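Local coordinates for protein beta-L-arabinobiosidase (Bacteroides thetaiotaomicron, PDB 5MQR) that probably hydrolyses arabinose-containing linkages of plant pectin, combining a sialidase-like beta-propeller region with a glycoside hydrolase-like domain, at residues Ser401-Pro404 and Val405-Ile409; Gly423-Ala426 and Glu427-Asn430; Val441-Gly445 and Glu446-Leu450; Pro1044-Pro1047 and Ala1048-Asp1052. All blocks are in the same frame, centred on the assembly; numbering follows the deposited sequence.

Contact 1 of 4, residues Ser401-Pro404 and Val405-Ile409; sequences SRIP and VPVQI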
ATOM      1  N   SER A 401     -11.369  19.931  -2.287  1.00 22.78           N
ATOM      2  CA  SER A 401     -10.947  18.719  -1.596  1.00 23.38           C
ATOM      3  C   SER A 401      -9.480  18.492  -1.841  1.00 23.64           C
ATOM      4  O   SER A 401      -8.990  18.646  -2.954  1.00 23.12           O
ATOM      5  CB  SER A 401     -11.751  17.486  -2.022  1.00 23.72           C
ATOM      6  OG  SER A 401     -12.972  17.387  -1.289  1.00 24.20           O
ATOM      7  N   ARG A 402      -8.784  18.148  -0.770  1.00 24.55           N
ATOM      8  CA  ARG A 402      -7.403  17.710  -0.838  1.00 25.49           C
ATOM      9  C   ARG A 402      -7.388  16.185  -0.724  1.00 24.35           C
ATOM     10  O   ARG A 402      -7.930  15.632   0.218  1.00 24.17           O
ATOM     11  CB  ARG A 402      -6.624  18.315   0.305  1.00 26.83           C
ATOM     12  CG  ARG A 402      -5.178  17.876   0.364  1.00 28.75           C
ATOM     13  CD  ARG A 402      -4.713  18.033   1.787  1.00 31.03           C
ATOM     14  NE  ARG A 402      -3.283  17.901   1.917  1.00 33.47           N
ATOM     15  CZ  ARG A 402      -2.626  17.834   3.074  1.00 35.15           C
ATOM     16  NH1 ARG A 402      -3.267  17.842   4.238  1.00 35.03           N
ATOM     17  NH2 ARG A 402      -1.297  17.723   3.049  1.00 37.18           N
ATOM     18  N   ILE A 403      -6.730  15.536  -1.669  1.00 23.82           N
ATOM     19  CA  ILE A 403      -6.590  14.081  -1.691  1.00 24.03           C
ATOM     20  C   ILE A 403      -5.093  13.744  -1.610  1.00 24.21           C
ATOM     21  O   ILE A 403      -4.337  14.113  -2.513  1.00 24.43           O
ATOM     22  CB  ILE A 403      -7.224  13.500  -2.957  1.00 23.42           C
ATOM     23  CG1 ILE A 403      -8.720  13.854  -2.970  1.00 23.32           C
ATOM     24  CG2 ILE A 403      -6.997  11.999  -3.034  1.00 23.09           C
ATOM     25  CD1 ILE A 403      -9.285  14.073  -4.350  1.00 23.71           C
ATOM     26  N   PRO A 404      -4.657  13.084  -0.511  1.00 24.39           N
ATOM     27  CA  PRO A 404      -3.219  12.768  -0.391  1.00 25.15           C
ATOM     28  C   PRO A 404      -2.701  11.838  -1.483  1.00 24.55           C
ATOM     29  O   PRO A 404      -3.417  10.947  -1.906  1.00 24.41           O
ATOM     30  CB  PRO A 404      -3.097  12.117   0.993  1.00 24.95           C
ATOM     31  CG  PRO A 404      -4.236  12.729   1.757  1.00 25.30           C
ATOM     32  CD  PRO A 404      -5.363  12.823   0.755  1.00 24.61           C
ATOM     33  N   VAL A 405      -1.485  12.124  -1.940  1.00 24.36           N
ATOM     34  CA  VAL A 405      -0.791  11.393  -2.991  1.00 24.54           C
ATOM     35  C   VAL A 405       0.557  10.952  -2.402  1.00 24.47           C
ATOM     36  O   VAL A 405       1.215  11.735  -1.694  1.00 23.21           O
ATOM     37  CB  VAL A 405      -0.594  12.287  -4.224  1.00 25.21           C
ATOM     38  CG1 VAL A 405       0.227  11.607  -5.308  1.00 25.43           C
ATOM     39  CG2 VAL A 405      -1.959  12.693  -4.772  1.00 25.09           C
ATOM     40  N   PRO A 406       0.962   9.696  -2.627  1.00 24.98           N
ATOM     41  CA  PRO A 406       0.194   8.671  -3.371  1.00 24.57           C
ATOM     42  C   PRO A 406      -1.155   8.326  -2.748  1.00 23.45           C
ATOM     43  O   PRO A 406      -1.290   8.321  -1.529  1.00 22.18           O
ATOM     44  CB  PRO A 406       1.126   7.428  -3.361  1.00 25.11           C
ATOM     45  CG  PRO A 406       2.319   7.772  -2.523  1.00 25.22           C
ATOM     46  CD  PRO A 406       2.272   9.216  -2.122  1.00 24.88           C
ATOM     47  N   VAL A 407      -2.141   8.043  -3.596  1.00 23.92           N
ATOM     48  CA  VAL A 407      -3.508   7.831  -3.125  1.00 24.27           C
ATOM     49  C   VAL A 407      -3.613   6.451  -2.488  1.00 24.74           C
ATOM     50  O   VAL A 407      -3.372   5.482  -3.144  1.00 25.17           O
ATOM     51  CB  VAL A 407      -4.521   7.985  -4.269  1.00 24.14           C
ATOM     52  CG1 VAL A 407      -5.961   7.837  -3.733  1.00 23.88           C
ATOM     53  CG2 VAL A 407      -4.329   9.334  -4.989  1.00 23.97           C
ATOM     54  N   GLN A 408      -3.934   6.383  -1.206  1.00 26.11           N
ATOM     55  CA  GLN A 408      -4.029   5.127  -0.455  1.00 27.93           C
ATOM     56  C   GLN A 408      -5.507   4.772  -0.297  1.00 26.85           C
ATOM     57  O   GLN A 408      -6.270   5.612   0.114  1.00 26.05           O
ATOM     58  CB  GLN A 408      -3.457   5.298   0.960  1.00 30.86           C
ATOM     59  CG  GLN A 408      -2.065   4.796   1.263  1.00 33.96           C
ATOM     60  CD  GLN A 408      -1.717   5.057   2.726  1.00 37.73           C
ATOM     61  OE1 GLN A 408      -1.439   6.203   3.115  1.00 39.83           O
ATOM     62  NE2 GLN A 408      -1.806   4.018   3.559  1.00 39.28           N
ATOM     63  N   ILE A 409      -5.885   3.531  -0.587  1.00 26.94           N
ATOM     64  CA  ILE A 409      -7.243   3.049  -0.377  1.00 28.33           C
ATOM     65  C   ILE A 409      -7.454   2.598   1.080  1.00 28.29           C
ATOM     66  O   ILE A 409      -8.428   2.997   1.721  1.00 29.85           O
ATOM     67  CB  ILE A 409      -7.617   1.854  -1.290  1.00 28.89           C
ATOM     68  CG1 ILE A 409      -7.274   2.108  -2.761  1.00 30.90           C
ATOM     69  CG2 ILE A 409      -9.090   1.504  -1.127  1.00 28.91           C
ATOM     70  CD1 ILE A 409      -7.714   3.448  -3.275  1.00 32.18           C
TER
HETATM   71  O   HOH W   1      -4.585   8.975   0.009  1.00 25.12           O
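The carbonyl oxygen of Pro404 is met by a water and by Val407. The water donates to Pro404 O at 3.0 Å and accepts from Gln408 N at 2.9 Å, so the two backbone positions are joined through solvent, with no direct hydrogen bond between the segments. Val407 adds a CA-H...O contact, its CA 3.3 Å from Pro404 O with an angle of 141° at the hydrogen. CG2 of Val407 lies against the same oxygen at 3.6 Å; with CG1 anti to the backbone N (chi1 -177°), this second methyl is the branch left beside that N and facing Pro404. The peptide bond before Pro406 is cis, which bends the chain sharply and brings Val407 back within range of Pro404. On the apolar side the CG2 methyls of Ile403 and Val407 meet loosely at 4.2 Å. Separately, CG2 of Val405 comes to 3.6 Å from the backbone oxygen Ile403 O. The bend carries the chain out of strand 397-403, which runs between strands 387-393 and 52-57. Ile403 and Val405 pack on Leu387 of the former, Ile403 and Val407 reach strand 334-339 at Ile336 and Leu338, and Asp386 accepts from Val405 N.

Contact 2 of 4, residues Gly423-Ala426 and Glu427-Asn430; sequences GSIA and ELTN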
ATOM      1  N   GLY A 423       0.220  20.549  14.333  1.00 36.85           N
ATOM      2  CA  GLY A 423       0.023  21.992  14.473  1.00 36.95           C
ATOM      3  C   GLY A 423      -1.233  22.508  13.807  1.00 36.43           C
ATOM      4  O   GLY A 423      -1.755  23.530  14.215  1.00 37.82           O
ATOM      5  N   SER A 424      -1.721  21.803  12.788  1.00 35.28           N
ATOM      6  CA  SER A 424      -2.918  22.208  12.031  1.00 34.44           C
ATOM      7  C   SER A 424      -3.541  20.960  11.395  1.00 33.22           C
ATOM      8  O   SER A 424      -2.890  19.899  11.332  1.00 31.45           O
ATOM      9  CB  SER A 424      -2.550  23.210  10.930  1.00 34.71           C
ATOM     10  OG  SER A 424      -1.747  22.578   9.924  1.00 35.35           O
ATOM     11  N   ILE A 425      -4.788  21.088  10.921  1.00 32.54           N
ATOM     12  CA  ILE A 425      -5.486  19.939  10.328  1.00 31.62           C
ATOM     13  C   ILE A 425      -4.823  19.414   9.056  1.00 30.29           C
ATOM     14  O   ILE A 425      -4.919  18.217   8.776  1.00 27.96           O
ATOM     15  CB  ILE A 425      -7.008  20.155  10.114  1.00 32.07           C
ATOM     16  CG1 ILE A 425      -7.310  21.315   9.177  1.00 32.92           C
ATOM     17  CG2 ILE A 425      -7.710  20.335  11.462  1.00 32.25           C
ATOM     18  CD1 ILE A 425      -8.782  21.365   8.790  1.00 33.67           C
ATOM     19  N   ALA A 426      -4.116  20.284   8.326  1.00 29.37           N
ATOM     20  CA  ALA A 426      -3.307  19.857   7.190  1.00 29.51           C
ATOM     21  C   ALA A 426      -2.353  18.724   7.542  1.00 30.02           C
ATOM     22  O   ALA A 426      -1.948  17.991   6.649  1.00 29.95           O
ATOM     23  CB  ALA A 426      -2.507  21.027   6.614  1.00 29.89           C
ATOM     24  N   GLU A 427      -1.962  18.594   8.813  1.00 30.94           N
ATOM     25  CA  GLU A 427      -1.083  17.502   9.247  1.00 31.67           C
ATOM     26  C   GLU A 427      -1.816  16.223   9.668  1.00 30.32           C
ATOM     27  O   GLU A 427      -1.170  15.219  10.002  1.00 29.87           O
ATOM     28  CB  GLU A 427      -0.154  17.984  10.369  1.00 34.64           C
ATOM     29  CG  GLU A 427       0.926  18.966   9.919  1.00 37.30           C
ATOM     30  CD  GLU A 427       1.540  19.689  11.092  1.00 40.53           C
ATOM     31  OE1 GLU A 427       2.255  19.040  11.885  1.00 43.35           O
ATOM     32  OE2 GLU A 427       1.287  20.908  11.240  1.00 46.33           O
ATOM     33  N   LEU A 428      -3.148  16.241   9.652  1.00 29.61           N
ATOM     34  CA  LEU A 428      -3.938  15.038   9.911  1.00 29.56           C
ATOM     35  C   LEU A 428      -4.108  14.198   8.648  1.00 29.35           C
ATOM     36  O   LEU A 428      -5.212  14.026   8.118  1.00 28.88           O
ATOM     37  CB  LEU A 428      -5.279  15.376  10.544  1.00 29.59           C
ATOM     38  CG  LEU A 428      -5.209  16.135  11.869  1.00 30.57           C
ATOM     39  CD1 LEU A 428      -6.607  16.293  12.467  1.00 31.09           C
ATOM     40  CD2 LEU A 428      -4.293  15.462  12.871  1.00 31.39           C
ATOM     41  N   THR A 429      -2.977  13.628   8.237  1.00 29.60           N
ATOM     42  CA  THR A 429      -2.822  12.799   7.032  1.00 29.67           C
ATOM     43  C   THR A 429      -3.648  11.505   7.074  1.00 27.42           C
ATOM     44  O   THR A 429      -4.028  10.981   6.040  1.00 27.31           O
ATOM     45  CB  THR A 429      -1.309  12.432   6.829  1.00 30.83           C
ATOM     46  OG1 THR A 429      -0.764  11.901   8.048  1.00 32.69           O
ATOM     47  CG2 THR A 429      -0.483  13.657   6.440  1.00 31.38           C
ATOM     48  N   ASN A 430      -3.896  10.992   8.268  1.00 26.42           N
ATOM     49  CA  ASN A 430      -4.656   9.767   8.465  1.00 25.95           C
ATOM     50  C   ASN A 430      -6.146   9.981   8.789  1.00 24.64           C
ATOM     51  O   ASN A 430      -6.849   8.996   9.070  1.00 24.57           O
ATOM     52  CB  ASN A 430      -4.026   8.969   9.604  1.00 26.81           C
ATOM     53  CG  ASN A 430      -2.649   8.472   9.268  1.00 27.97           C
ATOM     54  OD1 ASN A 430      -2.425   7.842   8.226  1.00 28.64           O
ATOM     55  ND2 ASN A 430      -1.716   8.733  10.152  1.00 28.92           N
TER
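Glu427 N donates to Ser424 O at 3.0 Å and Leu428 N to Ile425 O at 2.8 Å, two successive i+3 bonds that wind residues 424-428 into a short 3-10 turn. Both donors stand well above the plane of the carbonyl they meet. The closer packing is here: CB of Leu428 rests on Ile425 O at 3.4 Å, and its CD1 comes to 4.3 Å from CG2 of Ile425. Leu428 is buried, and both side chains lean on Ile433 of strand 431-435. Leu428 is also the centre of an inverse gamma turn, closed by a weak bond from Thr429 N to Glu427 O. The other side is loose and exposed. There the Glu427 carboxylate reaches back over the start of the turn, CG lying beside its own backbone N (chi1 -71°) and the chain extended beyond it. OE2 takes a weak bond from Gly423 N, 3.3 Å long with an angle of 133°, while OG of Ser424 stays 3.7 Å from OE2. A buffer molecule, probably from the crystallisation liquor, lies close to this side chain. The chemistry is therefore unequal: paired backbone bonds and a buried leucine define the turn, whereas the carboxylate would add a modest attraction, probably weakened by its exposed setting.

Contact 3 of 4, residues Val441-Gly445 and Glu446-Leu450; sequences VSLEG and EWLKL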
ATOM      1  N   VAL A 441     -13.959  21.937  11.440  1.00 24.43           N
ATOM      2  CA  VAL A 441     -13.129  21.033  12.199  1.00 24.28           C
ATOM      3  C   VAL A 441     -11.776  21.706  12.433  1.00 24.60           C
ATOM      4  O   VAL A 441     -11.237  22.302  11.522  1.00 24.44           O
ATOM      5  CB  VAL A 441     -12.963  19.712  11.424  1.00 23.92           C
ATOM      6  CG1 VAL A 441     -11.939  18.805  12.099  1.00 23.74           C
ATOM      7  CG2 VAL A 441     -14.312  19.030  11.286  1.00 23.69           C
ATOM      8  N   SER A 442     -11.231  21.601  13.642  1.00 25.11           N
ATOM      9  CA  SER A 442      -9.984  22.271  13.967  1.00 26.39           C
ATOM     10  C   SER A 442      -9.261  21.538  15.073  1.00 26.88           C
ATOM     11  O   SER A 442      -9.833  20.659  15.694  1.00 27.31           O
ATOM     12  CB  SER A 442     -10.255  23.727  14.427  1.00 27.08           C
ATOM     13  OG  SER A 442     -11.068  23.719  15.602  1.00 27.84           O
ATOM     14  N   LEU A 443      -8.016  21.938  15.330  1.00 27.41           N
ATOM     15  CA  LEU A 443      -7.248  21.430  16.463  1.00 28.41           C
ATOM     16  C   LEU A 443      -7.211  22.426  17.613  1.00 29.18           C
ATOM     17  O   LEU A 443      -7.223  23.637  17.411  1.00 29.94           O
ATOM     18  CB  LEU A 443      -5.824  21.108  16.034  1.00 28.95           C
ATOM     19  CG  LEU A 443      -5.707  19.916  15.081  1.00 29.47           C
ATOM     20  CD1 LEU A 443      -4.306  19.826  14.489  1.00 30.04           C
ATOM     21  CD2 LEU A 443      -6.067  18.629  15.791  1.00 29.41           C
ATOM     22  N   GLU A 444      -7.175  21.891  18.820  1.00 29.76           N
ATOM     23  CA  GLU A 444      -7.026  22.678  20.023  1.00 30.90           C
ATOM     24  C   GLU A 444      -6.166  21.858  20.977  1.00 31.16           C
ATOM     25  O   GLU A 444      -6.665  21.150  21.857  1.00 29.74           O
ATOM     26  CB  GLU A 444      -8.401  22.999  20.617  1.00 31.87           C
ATOM     27  CG  GLU A 444      -8.394  23.850  21.886  1.00 33.40           C
ATOM     28  CD  GLU A 444      -9.780  23.952  22.507  1.00 34.81           C
ATOM     29  OE1 GLU A 444     -10.625  24.686  21.965  1.00 35.39           O
ATOM     30  OE2 GLU A 444     -10.047  23.281  23.540  1.00 36.13           O
ATOM     31  N   GLY A 445      -4.854  21.960  20.772  1.00 32.25           N
ATOM     32  CA  GLY A 445      -3.882  21.195  21.548  1.00 33.29           C
ATOM     33  C   GLY A 445      -4.068  19.702  21.337  1.00 32.93           C
ATOM     34  O   GLY A 445      -3.965  19.215  20.206  1.00 32.50           O
ATOM     35  N   GLU A 446      -4.408  19.002  22.419  1.00 34.05           N
ATOM     36  CA  GLU A 446      -4.583  17.537  22.417  1.00 34.33           C
ATOM     37  C   GLU A 446      -5.901  17.124  21.713  1.00 31.10           C
ATOM     38  O   GLU A 446      -6.106  15.945  21.431  1.00 29.60           O
ATOM     39  CB  GLU A 446      -4.529  16.991  23.878  1.00 37.50           C
ATOM     40  CG  GLU A 446      -5.835  17.174  24.672  1.00 41.44           C
ATOM     41  CD  GLU A 446      -5.708  17.097  26.204  1.00 46.78           C
ATOM     42  OE1 GLU A 446      -5.006  17.968  26.771  1.00 50.15           O
ATOM     43  OE2 GLU A 446      -6.363  16.215  26.859  1.00 50.31           O
ATOM     44  N   TRP A 447      -6.785  18.091  21.463  1.00 29.31           N
ATOM     45  CA  TRP A 447      -8.133  17.832  20.994  1.00 28.28           C
ATOM     46  C   TRP A 447      -8.333  18.079  19.486  1.00 27.05           C
ATOM     47  O   TRP A 447      -7.958  19.139  18.947  1.00 26.68           O
ATOM     48  CB  TRP A 447      -9.126  18.724  21.737  1.00 28.18           C
ATOM     49  CG  TRP A 447      -9.194  18.564  23.239  1.00 28.72           C
ATOM     50  CD1 TRP A 447      -8.781  19.466  24.172  1.00 29.05           C
ATOM     51  CD2 TRP A 447      -9.782  17.486  23.961  1.00 28.59           C
ATOM     52  NE1 TRP A 447      -9.026  18.998  25.426  1.00 29.72           N
ATOM     53  CE2 TRP A 447      -9.642  17.781  25.334  1.00 29.57           C
ATOM     54  CE3 TRP A 447     -10.371  16.275  23.586  1.00 28.27           C
ATOM     55  CZ2 TRP A 447     -10.088  16.918  26.339  1.00 29.70           C
ATOM     56  CZ3 TRP A 447     -10.829  15.420  24.581  1.00 28.54           C
ATOM     57  CH2 TRP A 447     -10.691  15.753  25.944  1.00 29.39           C
ATOM     58  N   LEU A 448      -8.955  17.106  18.833  1.00 25.83           N
ATOM     59  CA  LEU A 448      -9.595  17.324  17.540  1.00 25.43           C
ATOM     60  C   LEU A 448     -10.996  17.851  17.837  1.00 25.65           C
ATOM     61  O   LEU A 448     -11.771  17.169  18.510  1.00 25.61           O
ATOM     62  CB  LEU A 448      -9.680  16.028  16.756  1.00 24.68           C
ATOM     63  CG  LEU A 448     -10.319  16.092  15.365  1.00 24.67           C
ATOM     64  CD1 LEU A 448      -9.642  17.100  14.437  1.00 24.44           C
ATOM     65  CD2 LEU A 448     -10.266  14.707  14.758  1.00 24.24           C
ATOM     66  N   LYS A 449     -11.306  19.061  17.370  1.00 25.80           N
ATOM     67  CA  LYS A 449     -12.562  19.740  17.737  1.00 26.36           C
ATOM     68  C   LYS A 449     -13.507  19.789  16.557  1.00 25.62           C
ATOM     69  O   LYS A 449     -13.102  20.101  15.449  1.00 24.22           O
ATOM     70  CB  LYS A 449     -12.302  21.166  18.216  1.00 27.41           C
ATOM     71  CG  LYS A 449     -13.442  21.791  19.018  1.00 28.24           C
ATOM     72  CD  LYS A 449     -13.366  23.308  19.230  1.00 29.20           C
ATOM     73  CE  LYS A 449     -11.973  23.882  19.158  1.00 29.56           C
ATOM     74  NZ  LYS A 449     -11.832  25.221  19.740  1.00 30.73           N
ATOM     75  N   LEU A 450     -14.769  19.472  16.839  1.00 25.72           N
ATOM     76  CA  LEU A 450     -15.854  19.592  15.912  1.00 25.63           C
ATOM     77  C   LEU A 450     -16.771  20.689  16.444  1.00 26.18           C
ATOM     78  O   LEU A 450     -17.254  20.584  17.569  1.00 25.76           O
ATOM     79  CB  LEU A 450     -16.616  18.278  15.854  1.00 25.81           C
ATOM     80  CG  LEU A 450     -15.851  17.121  15.204  1.00 26.09           C
ATOM     81  CD1 LEU A 450     -14.735  16.615  16.086  1.00 26.57           C
ATOM     82  CD2 LEU A 450     -16.804  15.973  14.906  1.00 26.77           C
TER
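Four backbone hydrogen bonds join strands 441-444 and 447-450 as an antiparallel beta hairpin. Ser442 and Lys449 form one hydrogen-bonded pair, in which Lys449 N reaches Ser442 O at 2.7 Å, nearly along the C=O axis. Glu444 and Trp447 form the other and close a type II' turn: Glu444 N lies in the plane of the Trp447 carbonyl, whereas Trp447 N stands 58° above that of Glu444. Gly445 takes the positive phi of 62° at the first corner, where a CB would clash with Glu446 N.

The charged contact is diagonal, on the face bearing Ser442, Glu444, Trp447 and Lys449. NZ of Lys449 forms a salt bridge with Glu444 OE1 at 2.6 Å, meeting that oxygen on its anti side and 28° out of the carboxylate plane. The lysine chain bends at chi3, and its CE passes 3.7 Å from Ser442 OG. Lys449 and Arg603, which pairs with OE2, would probably both lose their carboxylate mate if Glu444 gave way to an alanine. Beside the turn, CG of Glu446 sits 3.7 Å above one face of the Trp447 ring, toward its rim.

Apolar contacts occupy the reverse face. CD1 of Leu448 lies between its two neighbours across the hairpin, 3.7 Å from CG1 of Val441 and 4.1 Å from CD2 of Leu443.

Strand 447-452 continues the sheet onto strand 600-610, through Leu448 with Ile604 and Leu450 with Tyr602, while Val441 and Leu448 pack on Val461 of strand 460-468.

Contact 4 of 4, residues Pro1044-Pro1047 and Ala1048-Asp1052; sequences PLIP and ADKWD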
ATOM      1  N   PRO A1044      17.029  -7.698  -1.913  1.00 26.09           N
ATOM      2  CA  PRO A1044      16.427  -8.738  -2.743  1.00 26.03           C
ATOM      3  C   PRO A1044      17.313  -9.157  -3.896  1.00 26.14           C
ATOM      4  O   PRO A1044      17.906  -8.320  -4.541  1.00 26.07           O
ATOM      5  CB  PRO A1044      15.159  -8.089  -3.282  1.00 25.80           C
ATOM      6  CG  PRO A1044      14.935  -6.891  -2.447  1.00 26.14           C
ATOM      7  CD  PRO A1044      16.269  -6.443  -1.970  1.00 26.48           C
ATOM      8  N   LEU A1045      17.394 -10.455  -4.137  1.00 26.84           N
ATOM      9  CA  LEU A1045      18.141 -10.983  -5.263  1.00 28.51           C
ATOM     10  C   LEU A1045      17.173 -11.382  -6.372  1.00 30.02           C
ATOM     11  O   LEU A1045      17.187 -12.495  -6.863  1.00 32.80           O
ATOM     12  CB  LEU A1045      18.997 -12.183  -4.817  1.00 27.57           C
ATOM     13  CG  LEU A1045      19.887 -11.934  -3.614  1.00 27.44           C
ATOM     14  CD1 LEU A1045      20.488 -13.243  -3.136  1.00 27.36           C
ATOM     15  CD2 LEU A1045      20.936 -10.882  -3.912  1.00 27.99           C
ATOM     16  N   ILE A1046      16.297 -10.474  -6.733  1.00 32.13           N
ATOM     17  CA  ILE A1046      15.371 -10.663  -7.825  1.00 32.24           C
ATOM     18  C   ILE A1046      15.905  -9.699  -8.876  1.00 32.47           C
ATOM     19  O   ILE A1046      16.265  -8.584  -8.538  1.00 34.07           O
ATOM     20  CB  ILE A1046      13.960 -10.314  -7.362  1.00 32.01           C
ATOM     21  CG1 ILE A1046      13.582 -11.260  -6.243  1.00 32.29           C
ATOM     22  CG2 ILE A1046      12.959 -10.425  -8.503  1.00 32.22           C
ATOM     23  CD1 ILE A1046      12.245 -10.965  -5.602  1.00 32.27           C
ATOM     24  N   PRO A1047      16.029 -10.132 -10.141  1.00 32.77           N
ATOM     25  CA  PRO A1047      16.456  -9.155 -11.139  1.00 33.37           C
ATOM     26  C   PRO A1047      15.454  -8.037 -11.361  1.00 34.70           C
ATOM     27  O   PRO A1047      14.244  -8.176 -11.064  1.00 33.87           O
ATOM     28  CB  PRO A1047      16.617  -9.970 -12.428  1.00 33.36           C
ATOM     29  CG  PRO A1047      16.115 -11.339 -12.141  1.00 33.08           C
ATOM     30  CD  PRO A1047      16.009 -11.511 -10.661  1.00 32.52           C
ATOM     31  N   ALA A1048      15.974  -6.935 -11.881  1.00 37.22           N
ATOM     32  CA  ALA A1048      15.146  -5.835 -12.335  1.00 39.49           C
ATOM     33  C   ALA A1048      14.231  -6.364 -13.439  1.00 39.83           C
ATOM     34  O   ALA A1048      14.679  -7.113 -14.327  1.00 41.42           O
ATOM     35  CB  ALA A1048      16.009  -4.673 -12.856  1.00 39.99           C
ATOM     36  N   ASP A1049      12.952  -6.010 -13.340  1.00 39.18           N
ATOM     37  CA  ASP A1049      11.920  -6.370 -14.340  1.00 39.68           C
ATOM     38  C   ASP A1049      11.488  -7.828 -14.343  1.00 36.37           C
ATOM     39  O   ASP A1049      10.848  -8.281 -15.303  1.00 38.55           O
ATOM     40  CB  ASP A1049      12.306  -5.918 -15.771  1.00 43.06           C
ATOM     41  CG  ASP A1049      12.538  -4.437 -15.851  1.00 46.94           C
ATOM     42  OD1 ASP A1049      11.527  -3.692 -15.736  1.00 52.14           O
ATOM     43  OD2 ASP A1049      13.716  -4.020 -15.986  1.00 50.14           O
ATOM     44  N   LYS A1050      11.815  -8.569 -13.288  1.00 32.47           N
ATOM     45  CA  LYS A1050      11.312  -9.924 -13.166  1.00 29.95           C
ATOM     46  C   LYS A1050       9.830  -9.872 -12.780  1.00 27.98           C
ATOM     47  O   LYS A1050       9.001 -10.437 -13.478  1.00 26.89           O
ATOM     48  CB  LYS A1050      12.119 -10.702 -12.123  1.00 29.86           C
ATOM     49  CG  LYS A1050      11.651 -12.118 -11.835  1.00 29.08           C
ATOM     50  CD  LYS A1050      11.515 -12.993 -13.073  1.00 29.21           C
ATOM     51  CE  LYS A1050      12.854 -13.303 -13.729  1.00 30.60           C
ATOM     52  NZ  LYS A1050      12.662 -14.248 -14.878  1.00 31.39           N
ATOM     53  N   TRP A1051       9.532  -9.182 -11.671  1.00 25.86           N
ATOM     54  CA  TRP A1051       8.198  -9.062 -11.097  1.00 24.65           C
ATOM     55  C   TRP A1051       7.761  -7.588 -10.891  1.00 24.28           C
ATOM     56  O   TRP A1051       8.461  -6.806 -10.240  1.00 24.58           O
ATOM     57  CB  TRP A1051       8.146  -9.780  -9.735  1.00 23.62           C
ATOM     58  CG  TRP A1051       8.291 -11.264  -9.797  1.00 24.05           C
ATOM     59  CD1 TRP A1051       8.103 -12.084 -10.893  1.00 24.01           C
ATOM     60  CD2 TRP A1051       8.602 -12.134  -8.705  1.00 23.55           C
ATOM     61  NE1 TRP A1051       8.336 -13.385 -10.548  1.00 23.66           N
ATOM     62  CE2 TRP A1051       8.636 -13.446  -9.213  1.00 23.53           C
ATOM     63  CE3 TRP A1051       8.879 -11.926  -7.347  1.00 23.41           C
ATOM     64  CZ2 TRP A1051       8.925 -14.551  -8.408  1.00 23.33           C
ATOM     65  CZ3 TRP A1051       9.180 -13.018  -6.554  1.00 23.25           C
ATOM     66  CH2 TRP A1051       9.185 -14.320  -7.088  1.00 23.26           C
ATOM     67  N   ASP A1052       6.576  -7.233 -11.383  1.00 24.09           N
ATOM     68  CA  ASP A1052       6.046  -5.886 -11.188  1.00 24.32           C
ATOM     69  C   ASP A1052       5.735  -5.588  -9.734  1.00 23.50           C
ATOM     70  O   ASP A1052       5.716  -4.427  -9.342  1.00 23.69           O
ATOM     71  CB  ASP A1052       4.773  -5.669 -11.996  1.00 25.04           C
ATOM     72  CG  ASP A1052       5.025  -5.590 -13.475  1.00 25.95           C
ATOM     73  OD1 ASP A1052       6.196  -5.471 -13.920  1.00 26.14           O
ATOM     74  OD2 ASP A1052       4.018  -5.630 -14.199  1.00 27.24           O
TER
HETATM   75  O   HOH W   2      11.553  -7.715 -10.377  1.00 32.73           O
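Ile1046 meets the side chains of Lys1050 and Trp1051 with different branches, crossing each at about a right angle. Its CG2 butts against CB of Lys1050 at 3.7 Å. The longer branch ends in CD1, which approaches the six-membered ring of Trp1051 obliquely, 3.8 Å from CZ3. CG1 lies beside the backbone N (chi1 -62°) and the chain then runs straight on (chi2 175°), carrying CD1 to the indole.

Lys1050 and Pro1047, by contrast, lie side by side and point the same way, with Pro1047 CG 4.0 Å from Lys1050 CB. The lysine is bent at both chi2 and chi3, and its CG sits 3.6 Å above one face of the Trp1051 ring, offset toward the rim. Its aliphatic part is thus placed among isoleucine, proline and indole. With an alanine in place of Ile1046, CG2 and CD1 are gone, which is likely to leave a gap beside the indole and let the Lys1050 chain shift.

Between them the backbone makes a type II turn from Pro1047 to Lys1050, closed by a weak bond from Lys1050 N to Pro1047 O at 3.3 Å. A water extends the link to the next residue, donating to Pro1047 O and accepting from Trp1051 N, each at 2.8 Å.

The loop joins strand 1040-1042 to strand 1053-1061. Leu1029 of helix 1022-1029 packs on Ile1046 and Trp1051, Phe976 of helix 972-985 meets the indole edge-to-face, as does Phe668 of helix 666-680, and Trp1051 NE1 is hydrogen-bonded to Gln665 OE1.

In the fold
Contacts 1, 2 and 3 follow one another along the chain, and contact 2 touches both contact 1 and contact 3, which do not touch each other: Arg402 NH1 probably bonds to Ala426 O, and Leu428 packs against Leu448 of the hairpin. Contact 4 belongs to the C-terminal domain, its centre about 46 Å from that of contact 3. Contact 2 is a surface contact, the others partly buried. Strand 431-435 packs against both contacts 2 and 3. Contacts 1 and 4 are proline-containing bends, each with a water bridge, contact 1 leaving a strand; buried Ile403 and Val407, and Ile1046 and Trp1051, supply the inner side. Contact 3 alone is a regular strand pair, combining a salt bridge on one face with aliphatic packing on the other.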